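Local coordinates for protein N-acetylglucosaminidase (Paenibacillus barengoltzii, PDB 6INX) that probably hydrolyses N-acetylglucosamine linkages in glycans, acting as a family 18 glycoside hydrolase, at residues A94-T99 with A140-Q144; D126-T131 with G167-V173; Y237-W241 with G257-P263. All coordinates share one frame; numbering follows the deposited sequence.

Interaction 1 (A94-T99 with A140-Q144)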
loop_
_atom_site.group_PDB
_atom_site.type_symbol
_atom_site.label_atom_id
_atom_site.label_comp_id
_atom_site.label_asym_id
_atom_site.label_seq_id
_atom_site.Cartn_x
_atom_site.Cartn_y
_atom_site.Cartn_z
ATOM N N ALA A 94 -0.616 -12.356 -32.655
ATOM C CA ALA A 94 0.780 -11.988 -32.449
ATOM C C ALA A 94 1.618 -12.424 -33.637
ATOM O O ALA A 94 2.488 -11.677 -34.106
ATOM C CB ALA A 94 1.304 -12.633 -31.165
ATOM N N VAL A 95 1.346 -13.630 -34.143
ATOM C CA VAL A 95 2.036 -14.113 -35.333
ATOM C C VAL A 95 1.714 -13.228 -36.529
ATOM O O VAL A 95 2.587 -12.930 -37.351
ATOM C CB VAL A 95 1.681 -15.589 -35.587
ATOM C CG1 VAL A 95 2.125 -16.012 -36.994
ATOM C CG2 VAL A 95 2.342 -16.483 -34.539
ATOM N N ARG A 96 0.450 -12.801 -36.650
ATOM C CA ARG A 96 0.076 -11.878 -37.715
ATOM C C ARG A 96 0.890 -10.591 -37.643
ATOM O O ARG A 96 1.403 -10.113 -38.660
ATOM C CB ARG A 96 -1.424 -11.582 -37.651
ATOM C CG ARG A 96 -1.897 -10.689 -38.777
ATOM C CD ARG A 96 -3.385 -10.406 -38.701
ATOM N NE ARG A 96 -3.856 -9.758 -39.922
ATOM C CZ ARG A 96 -5.134 -9.524 -40.204
ATOM N NH1 ARG A 96 -6.082 -9.880 -39.347
ATOM N NH2 ARG A 96 -5.464 -8.932 -41.344
ATOM N N ALA A 97 1.060 -10.043 -36.440
ATOM C CA ALA A 97 1.804 -8.798 -36.290
ATOM C C ALA A 97 3.239 -8.941 -36.784
ATOM O O ALA A 97 3.738 -8.089 -37.532
ATOM C CB ALA A 97 1.762 -8.351 -34.828
ATOM N N VAL A 98 3.913 -10.028 -36.398
ATOM C CA VAL A 98 5.326 -10.182 -36.759
ATOM C C VAL A 98 5.543 -10.621 -38.197
ATOM O O VAL A 98 6.687 -10.589 -38.676
ATOM C CB VAL A 98 6.121 -11.081 -35.792
ATOM C CG1 VAL A 98 5.930 -10.627 -34.358
ATOM C CG2 VAL A 98 5.746 -12.557 -35.962
ATOM N N THR A 99 4.494 -11.053 -38.899
ATOM C CA THR A 99 4.636 -11.375 -40.317
ATOM C C THR A 99 4.162 -10.258 -41.232
ATOM O O THR A 99 4.641 -10.159 -42.369
ATOM C CB THR A 99 3.910 -12.682 -40.666
ATOM O OG1 THR A 99 2.529 -12.599 -40.294
ATOM C CG2 THR A 99 4.564 -13.861 -39.965
ATOM N N ALA A 140 3.112 -20.134 -30.296
ATOM C CA ALA A 140 2.823 -19.699 -31.661
ATOM C C ALA A 140 3.971 -18.887 -32.236
ATOM O O ALA A 140 4.336 -19.056 -33.408
ATOM C CB ALA A 140 1.533 -18.873 -31.686
ATOM N N LEU A 141 4.555 -17.999 -31.427
ATOM C CA LEU A 141 5.675 -17.195 -31.900
ATOM C C LEU A 141 6.892 -18.065 -32.187
ATOM O O LEU A 141 7.619 -17.811 -33.152
ATOM C CB LEU A 141 5.997 -16.099 -30.881
ATOM C CG LEU A 141 4.980 -14.955 -30.890
ATOM C CD1 LEU A 141 5.148 -14.088 -29.653
ATOM C CD2 LEU A 141 5.115 -14.136 -32.160
ATOM N N ASP A 142 7.118 -19.104 -31.377
ATOM C CA ASP A 142 8.226 -20.019 -31.641
ATOM C C ASP A 142 8.000 -20.798 -32.931
ATOM O O ASP A 142 8.937 -20.999 -33.712
ATOM C CB ASP A 142 8.415 -20.969 -30.466
ATOM C CG ASP A 142 9.182 -20.333 -29.317
ATOM O OD1 ASP A 142 9.629 -19.165 -29.443
ATOM O OD2 ASP A 142 9.341 -21.017 -28.288
ATOM N N ARG A 143 6.767 -21.231 -33.184
ATOM C CA ARG A 143 6.483 -21.902 -34.449
ATOM C C ARG A 143 6.755 -20.984 -35.634
ATOM O O ARG A 143 7.289 -21.421 -36.663
ATOM C CB ARG A 143 5.044 -22.411 -34.462
ATOM C CG ARG A 143 4.855 -23.682 -33.653
ATOM C CD ARG A 143 5.455 -24.890 -34.356
ATOM N NE ARG A 143 4.825 -25.103 -35.652
ATOM C CZ ARG A 143 5.442 -24.981 -36.824
ATOM N NH1 ARG A 143 6.738 -24.652 -36.885
ATOM N NH2 ARG A 143 4.756 -25.192 -37.938
ATOM N N GLN A 144 6.395 -19.708 -35.520
ATOM C CA GLN A 144 6.686 -18.787 -36.614
ATOM C C GLN A 144 8.183 -18.536 -36.737
ATOM O O GLN A 144 8.708 -18.418 -37.849
ATOM C CB GLN A 144 5.910 -17.482 -36.443
ATOM C CG GLN A 144 5.980 -16.548 -37.649
ATOM C CD GLN A 144 5.421 -17.179 -38.906
ATOM O OE1 GLN A 144 4.403 -17.875 -38.871
ATOM N NE2 GLN A 144 6.086 -16.940 -40.031
#

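Interaction 2 (D126-T131 with G167-V173)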
loop_
_atom_site.group_PDB
_atom_site.type_symbol
_atom_site.label_atom_id
_atom_site.label_comp_id
_atom_site.label_asym_id
_atom_site.label_seq_id
_atom_site.Cartn_x
_atom_site.Cartn_y
_atom_site.Cartn_z
ATOM N N ASP A 126 -7.899 -15.014 -13.780
ATOM C CA ASP A 126 -6.805 -14.432 -14.559
ATOM C C ASP A 126 -5.445 -14.937 -14.090
ATOM O O ASP A 126 -4.486 -14.948 -14.869
ATOM C CB ASP A 126 -6.796 -12.905 -14.434
ATOM C CG ASP A 126 -7.999 -12.231 -15.040
ATOM O OD1 ASP A 126 -8.751 -12.846 -15.838
ATOM O OD2 ASP A 126 -8.170 -11.038 -14.720
ATOM N N LYS A 127 -5.325 -15.303 -12.813
ATOM C CA LYS A 127 -4.025 -15.734 -12.304
ATOM C C LYS A 127 -3.523 -16.967 -13.048
ATOM O O LYS A 127 -2.382 -16.998 -13.526
ATOM C CB LYS A 127 -4.126 -15.978 -10.797
ATOM C CG LYS A 127 -2.827 -16.421 -10.155
ATOM C CD LYS A 127 -2.926 -16.333 -8.648
ATOM C CE LYS A 127 -1.682 -16.905 -7.985
ATOM N NZ LYS A 127 -1.742 -16.663 -6.514
ATOM N N ALA A 128 -4.371 -17.986 -13.185
ATOM C CA ALA A 128 -3.978 -19.147 -13.974
ATOM C C ALA A 128 -4.031 -18.851 -15.469
ATOM O O ALA A 128 -3.165 -19.308 -16.225
ATOM C CB ALA A 128 -4.880 -20.335 -13.623
ATOM N N ASN A 129 -5.011 -18.049 -15.907
ATOM C CA ASN A 129 -5.219 -17.855 -17.342
ATOM C C ASN A 129 -4.103 -17.030 -17.980
ATOM O O ASN A 129 -3.816 -17.204 -19.169
ATOM C CB ASN A 129 -6.584 -17.200 -17.599
ATOM C CG ASN A 129 -7.734 -18.129 -17.308
ATOM O OD1 ASN A 129 -7.545 -19.333 -17.173
ATOM N ND2 ASN A 129 -8.923 -17.580 -17.190
ATOM N N PHE A 130 -3.473 -16.129 -17.216
ATOM C CA PHE A 130 -2.347 -15.351 -17.738
ATOM C C PHE A 130 -1.187 -16.261 -18.126
ATOM O O PHE A 130 -0.569 -16.080 -19.184
ATOM C CB PHE A 130 -1.928 -14.336 -16.663
ATOM C CG PHE A 130 -0.829 -13.372 -17.059
ATOM C CD1 PHE A 130 -0.913 -12.595 -18.213
ATOM C CD2 PHE A 130 0.260 -13.182 -16.206
ATOM C CE1 PHE A 130 0.073 -11.672 -18.522
ATOM C CE2 PHE A 130 1.250 -12.264 -16.510
ATOM C CZ PHE A 130 1.161 -11.505 -17.669
ATOM N N THR A 131 -0.893 -17.259 -17.290
ATOM C CA THR A 131 0.158 -18.216 -17.617
ATOM C C THR A 131 -0.187 -18.971 -18.890
ATOM O O THR A 131 0.666 -19.151 -19.765
ATOM C CB THR A 131 0.320 -19.201 -16.469
ATOM O OG1 THR A 131 0.570 -18.472 -15.262
ATOM C CG2 THR A 131 1.494 -20.141 -16.753
ATOM N N GLY A 167 -1.530 -11.686 -8.100
ATOM C CA GLY A 167 -2.419 -11.955 -9.210
ATOM C C GLY A 167 -1.819 -12.760 -10.338
ATOM O O GLY A 167 -2.481 -12.938 -11.370
ATOM N N THR A 168 -0.595 -13.268 -10.176
ATOM C CA THR A 168 0.085 -14.004 -11.237
ATOM C C THR A 168 0.824 -15.200 -10.645
ATOM O O THR A 168 0.901 -15.373 -9.424
ATOM C CB THR A 168 1.099 -13.115 -11.964
ATOM O OG1 THR A 168 2.022 -12.590 -11.005
ATOM C CG2 THR A 168 0.405 -11.951 -12.649
ATOM N N GLU A 169 1.375 -16.016 -11.537
ATOM C CA GLU A 169 2.229 -17.159 -11.199
ATOM C C GLU A 169 3.607 -16.903 -11.808
ATOM O O GLU A 169 3.966 -17.519 -12.809
ATOM C CB GLU A 169 1.623 -18.464 -11.770
ATOM C CG GLU A 169 0.193 -18.758 -11.349
ATOM C CD GLU A 169 -0.443 -19.930 -12.112
ATOM O OE1 GLU A 169 -0.074 -20.201 -13.279
ATOM O OE2 GLU A 169 -1.334 -20.588 -11.539
ATOM N N MET A 170 4.375 -15.988 -11.207
ATOM C CA MET A 170 5.549 -15.462 -11.898
ATOM C C MET A 170 6.614 -16.525 -12.148
ATOM O O MET A 170 7.340 -16.437 -13.141
ATOM C CB MET A 170 6.125 -14.257 -11.154
ATOM C CG MET A 170 5.308 -12.969 -11.345
ATOM S SD MET A 170 4.950 -12.541 -13.072
ATOM C CE MET A 170 6.616 -12.575 -13.745
ATOM N N ALA A 171 6.708 -17.539 -11.284
ATOM C CA ALA A 171 7.690 -18.594 -11.514
ATOM C C ALA A 171 7.376 -19.370 -12.785
ATOM O O ALA A 171 8.291 -19.851 -13.461
ATOM C CB ALA A 171 7.727 -19.540 -10.314
ATOM N N GLU A 172 6.090 -19.495 -13.122
ATOM C CA GLU A 172 5.691 -20.132 -14.374
ATOM C C GLU A 172 5.744 -19.141 -15.532
ATOM O O GLU A 172 6.254 -19.456 -16.612
ATOM C CB GLU A 172 4.275 -20.689 -14.236
ATOM C CG GLU A 172 4.112 -21.759 -13.167
ATOM C CD GLU A 172 4.987 -22.971 -13.420
ATOM O OE1 GLU A 172 5.685 -23.407 -12.480
ATOM O OE2 GLU A 172 4.986 -23.480 -14.561
ATOM N N VAL A 173 5.199 -17.942 -15.317
ATOM C CA VAL A 173 5.154 -16.904 -16.348
ATOM C C VAL A 173 6.535 -16.668 -16.958
ATOM O O VAL A 173 6.688 -16.566 -18.184
ATOM C CB VAL A 173 4.583 -15.612 -15.738
ATOM C CG1 VAL A 173 4.911 -14.397 -16.592
ATOM C CG2 VAL A 173 3.070 -15.749 -15.495
HETATM O O HOH W 1 0.097 -15.990 -14.096
HETATM O O HOH W 2 1.130 -15.743 -6.329
#

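Interaction 3 (Y237-W241 with G257-P263)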
loop_
_atom_site.group_PDB
_atom_site.type_symbol
_atom_site.label_atom_id
_atom_site.label_comp_id
_atom_site.label_asym_id
_atom_site.label_seq_id
_atom_site.Cartn_x
_atom_site.Cartn_y
_atom_site.Cartn_z
ATOM N N TYR A 237 8.918 11.396 -16.732
ATOM C CA TYR A 237 7.812 12.290 -16.393
ATOM C C TYR A 237 7.602 12.202 -14.887
ATOM O O TYR A 237 8.143 11.316 -14.215
ATOM C CB TYR A 237 6.518 11.884 -17.127
ATOM C CG TYR A 237 6.047 10.547 -16.620
ATOM C CD1 TYR A 237 6.592 9.376 -17.118
ATOM C CD2 TYR A 237 5.123 10.455 -15.576
ATOM C CE1 TYR A 237 6.226 8.139 -16.621
ATOM C CE2 TYR A 237 4.742 9.224 -15.080
ATOM C CZ TYR A 237 5.301 8.076 -15.604
ATOM O OH TYR A 237 4.945 6.859 -15.099
ATOM N N SER A 238 6.766 13.098 -14.373
ATOM C CA SER A 238 6.554 13.231 -12.940
ATOM C C SER A 238 5.159 12.796 -12.507
ATOM O O SER A 238 4.223 12.706 -13.300
ATOM C CB SER A 238 6.787 14.680 -12.500
ATOM O OG SER A 238 5.803 15.562 -13.021
ATOM N N ARG A 239 5.035 12.551 -11.203
ATOM C CA ARG A 239 3.751 12.478 -10.518
ATOM C C ARG A 239 3.680 13.657 -9.559
ATOM O O ARG A 239 4.703 14.100 -9.033
ATOM C CB ARG A 239 3.625 11.162 -9.731
ATOM C CG ARG A 239 3.263 9.941 -10.592
ATOM C CD ARG A 239 1.785 9.929 -10.926
ATOM N NE ARG A 239 1.467 8.916 -11.927
ATOM C CZ ARG A 239 0.234 8.609 -12.304
ATOM N NH1 ARG A 239 -0.815 9.213 -11.754
ATOM N NH2 ARG A 239 0.049 7.686 -13.237
ATOM N N MET A 240 2.476 14.194 -9.357
ATOM C CA MET A 240 2.342 15.481 -8.688
ATOM C C MET A 240 1.129 15.494 -7.774
ATOM O O MET A 240 0.058 15.016 -8.146
ATOM C CB MET A 240 2.195 16.589 -9.739
ATOM C CG MET A 240 1.972 17.979 -9.167
ATOM S SD MET A 240 1.958 19.244 -10.468
ATOM C CE MET A 240 0.450 18.817 -11.323
ATOM N N TRP A 241 1.312 16.031 -6.567
ATOM C CA TRP A 241 0.223 16.221 -5.623
ATOM C C TRP A 241 0.053 17.710 -5.341
ATOM O O TRP A 241 1.037 18.456 -5.252
ATOM C CB TRP A 241 0.514 15.511 -4.293
ATOM C CG TRP A 241 0.427 14.008 -4.311
ATOM C CD1 TRP A 241 -0.599 13.247 -3.831
ATOM C CD2 TRP A 241 1.418 13.094 -4.795
ATOM N NE1 TRP A 241 -0.311 11.906 -3.984
ATOM C CE2 TRP A 241 0.924 11.786 -4.568
ATOM C CE3 TRP A 241 2.672 13.251 -5.400
ATOM C CZ2 TRP A 241 1.637 10.645 -4.938
ATOM C CZ3 TRP A 241 3.387 12.119 -5.748
ATOM C CH2 TRP A 241 2.865 10.828 -5.523
ATOM N N GLY A 257 -6.185 15.380 -2.849
ATOM C CA GLY A 257 -6.375 14.548 -4.017
ATOM C C GLY A 257 -5.194 13.611 -4.207
ATOM O O GLY A 257 -4.196 13.688 -3.493
ATOM N N SER A 258 -5.322 12.760 -5.220
ATOM C CA SER A 258 -4.284 11.769 -5.469
ATOM C C SER A 258 -3.146 12.374 -6.294
ATOM O O SER A 258 -3.160 13.551 -6.666
ATOM C CB SER A 258 -4.879 10.545 -6.155
ATOM O OG SER A 258 -5.417 10.900 -7.409
ATOM N N GLY A 259 -2.124 11.563 -6.554
ATOM C CA GLY A 259 -0.980 12.000 -7.324
ATOM C C GLY A 259 -1.202 11.790 -8.805
ATOM O O GLY A 259 -0.956 10.708 -9.333
ATOM N N GLY A 260 -1.703 12.816 -9.473
ATOM C CA GLY A 260 -1.917 12.736 -10.897
ATOM C C GLY A 260 -0.625 12.925 -11.647
ATOM O O GLY A 260 0.449 13.111 -11.080
ATOM N N TYR A 261 -0.725 12.864 -12.968
ATOM C CA TYR A 261 0.454 13.152 -13.768
ATOM C C TYR A 261 0.890 14.592 -13.552
ATOM O O TYR A 261 0.069 15.511 -13.488
ATOM C CB TYR A 261 0.156 12.944 -15.251
ATOM C CG TYR A 261 0.116 11.499 -15.656
ATOM C CD1 TYR A 261 1.259 10.709 -15.624
ATOM C CD2 TYR A 261 -1.074 10.916 -16.072
ATOM C CE1 TYR A 261 1.216 9.384 -16.000
ATOM C CE2 TYR A 261 -1.127 9.598 -16.445
ATOM C CZ TYR A 261 0.017 8.832 -16.410
ATOM O OH TYR A 261 -0.039 7.513 -16.788
ATOM N N GLY A 262 2.193 14.782 -13.435
ATOM C CA GLY A 262 2.762 16.099 -13.423
ATOM C C GLY A 262 3.402 16.388 -14.762
ATOM O O GLY A 262 3.179 15.689 -15.759
ATOM N N PRO A 263 4.224 17.425 -14.805
ATOM C CA PRO A 263 4.913 17.761 -16.054
ATOM C C PRO A 263 5.840 16.640 -16.507
ATOM O O PRO A 263 6.399 15.893 -15.701
ATOM C CB PRO A 263 5.710 19.020 -15.684
ATOM C CG PRO A 263 5.000 19.582 -14.468
ATOM C CD PRO A 263 4.481 18.397 -13.728
HETATM O O HOH W 3 2.100 6.102 -16.680
#

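Interaction 1 (A94-T99 with A140-Q144)
Val95 and Leu141 sit opposite each other where two neighbouring outer helices of the TIM barrel pack, helices 84-100 and 126-148. The backbones come closest at this pair, with CA atoms 5.9 Å apart. The two methyls of Val95 have separate partners. CG2 lies against the turn of Ala140, 3.8 Å from Ala140 CB, and also touches the backbone O of Ala140. CG1 is directed at Gln144 and reaches Gln144 OE1 at 3.5 Å. Leu141 meets the other helix with one branch: CD2 rests among Ala94, Val95 and Val98. It is 4.2 Å from both Ala94 CB and Val98 CG2. These are van der Waals contacts, and they leave the short axes 9.6 Å apart at a crossing angle of -35°.

Gln144 carries the C-terminal end of the contact. Its CG is anti to the backbone N (chi1 -171°), which sends the chain across to the other helix. A bend at chi2 then turns the amide against the methyls Val95 CG1 and Thr99 CG2. The amide's polar needs are met on its own helix. OE1 accepts from Arg147 NH1 and NE2 donates to Asp148 OD1, so both ends of the amide are held and its rotation is fixed. Tyr152, in the loop after the helix, touches both Val98 and Gln144. Thr99 crosses Gln144 at about a right angle and presents its methyl. Its hydroxyl turns back to its own helix, near the carbonyls of Val95 and Arg96. Thr99 CG2 thus comes to lie 3.4 Å from Gln144 NE2.

Interaction 2 (D126-T131 with G167-V173)
Thr131 and Glu169 cross at about a right angle and join through a short hydrogen bond, Thr131 OG1 to Glu169 OE1 at 2.7 Å. The hydroxyl meets the oxygen on its anti side, 30° out of the carboxylate plane. The Glu169 chain gets there by running extended beyond CG over the first turn of helix 126-148. One water braces this arrangement. It donates to Lys127 O and to Thr131 OG1 and accepts from Glu169 N at 2.9 Å, so Thr131 OG1 both donates to Glu169 and accepts from water. Glu169 is also the N-cap residue of helix 170-173, and its O accepts from Val173 N. With an alanine at Glu169, the Thr131 hydroxyl is likely to lose its carboxylate acceptor and be held less firmly, by the water.

Lys127 lies stretched along Gly167 and Thr168, its CG anti to the backbone N (chi1 -180°). Its CE is 3.3 Å from Thr168 O, and a second water links NZ to that same oxygen. Gly167 O is buried with no conventional partner; a CA-H...O contact from Lys127 CA, 3.3 Å away, faces it. Phe130 and Thr168 lie side by side and point the same way, with Phe130 CD2 3.8 Å from Thr168 CG2. The Val173 side chain runs at about a right angle to that of Phe130 and brings CG2 within 3.9 Å of Phe130 CD2.

Beyond these segments, Phe130 reaches Tyr164 of helix 162-166. Its ring also meets Trp110, within a sequence matching the family 18 DxxDxDxE signature. Phe130 and Val173 both rest on Ile156 of barrel strand 153-159.

Interaction 3 (Y237-W241 with G257-P263)
Arg239 and Tyr261 meet across two antiparallel strands, the guanidinium laid over one face of the phenol ring. Arg239 CZ is 4.0 Å from the ring centroid, a cation-pi contact, with the two planes 31° apart. A bend at chi2 (-78°) folds the arginine back over the other strand. There NH1 donates to Gly259 O at 2.8 Å, near the guanidinium plane. NE pairs with Asp186, which also accepts from Tyr237 OH, so the group is held on several sides.

The tight part runs along the backbones. Gly259 CA sits 3.4 Å from the centroid of the five-membered ring of Trp241, a CH-pi contact over the face. A beta carbon on Gly259 would run into that ring. Gly262 is just as close-set, since a beta carbon there would strike Ser238 OG. Gly262 N donates to Ser238 O at 2.9 Å. Pro263 O takes two donors from one residue, Ser238 N at 3.1 Å and Ser238 OG at 2.8 Å, the hydroxyl meeting a lone pair of that oxygen. Leu268 of helix 265-272 covers Ser238 and Pro263.

The outer ends of two side chains are looser. Tyr261 is exposed, and its OH binds a water at 2.6 Å. Met240 N donates to Gly260 O and CB packs on Gly262 CA, while SD and CE touch Pro263 CD and Tyr261 O more loosely.

The two strands belong to a five-stranded antiparallel sheet, with 260-264 outermost within this chain. The sheet is inserted between barrel strands 230-235 and 320-324, consistent with the alpha+beta insertion domain of many family 18 enzymes.

Overall arrangement
From the N terminus, residues 94-99 come first, then 126-131, 140-144 and 167-173. Interactions 1 and 2 therefore cross along the chain. Interaction 1 closes a loop of 40 residues that includes barrel strand 105-109. Interaction 2 closes one of 35 that includes strand 153-159. Both use helix 126-148, interaction 2 at its start and interaction 1 further along, with centres 22 Å apart. Interaction 3 follows in series and closes a short loop of 15 residues, without helix or strand, in the inserted sheet. It lies across the chain's centre from interaction 1, with centres 38 Å apart. The first two thus tie the barrel's outer layer, the third the insertion.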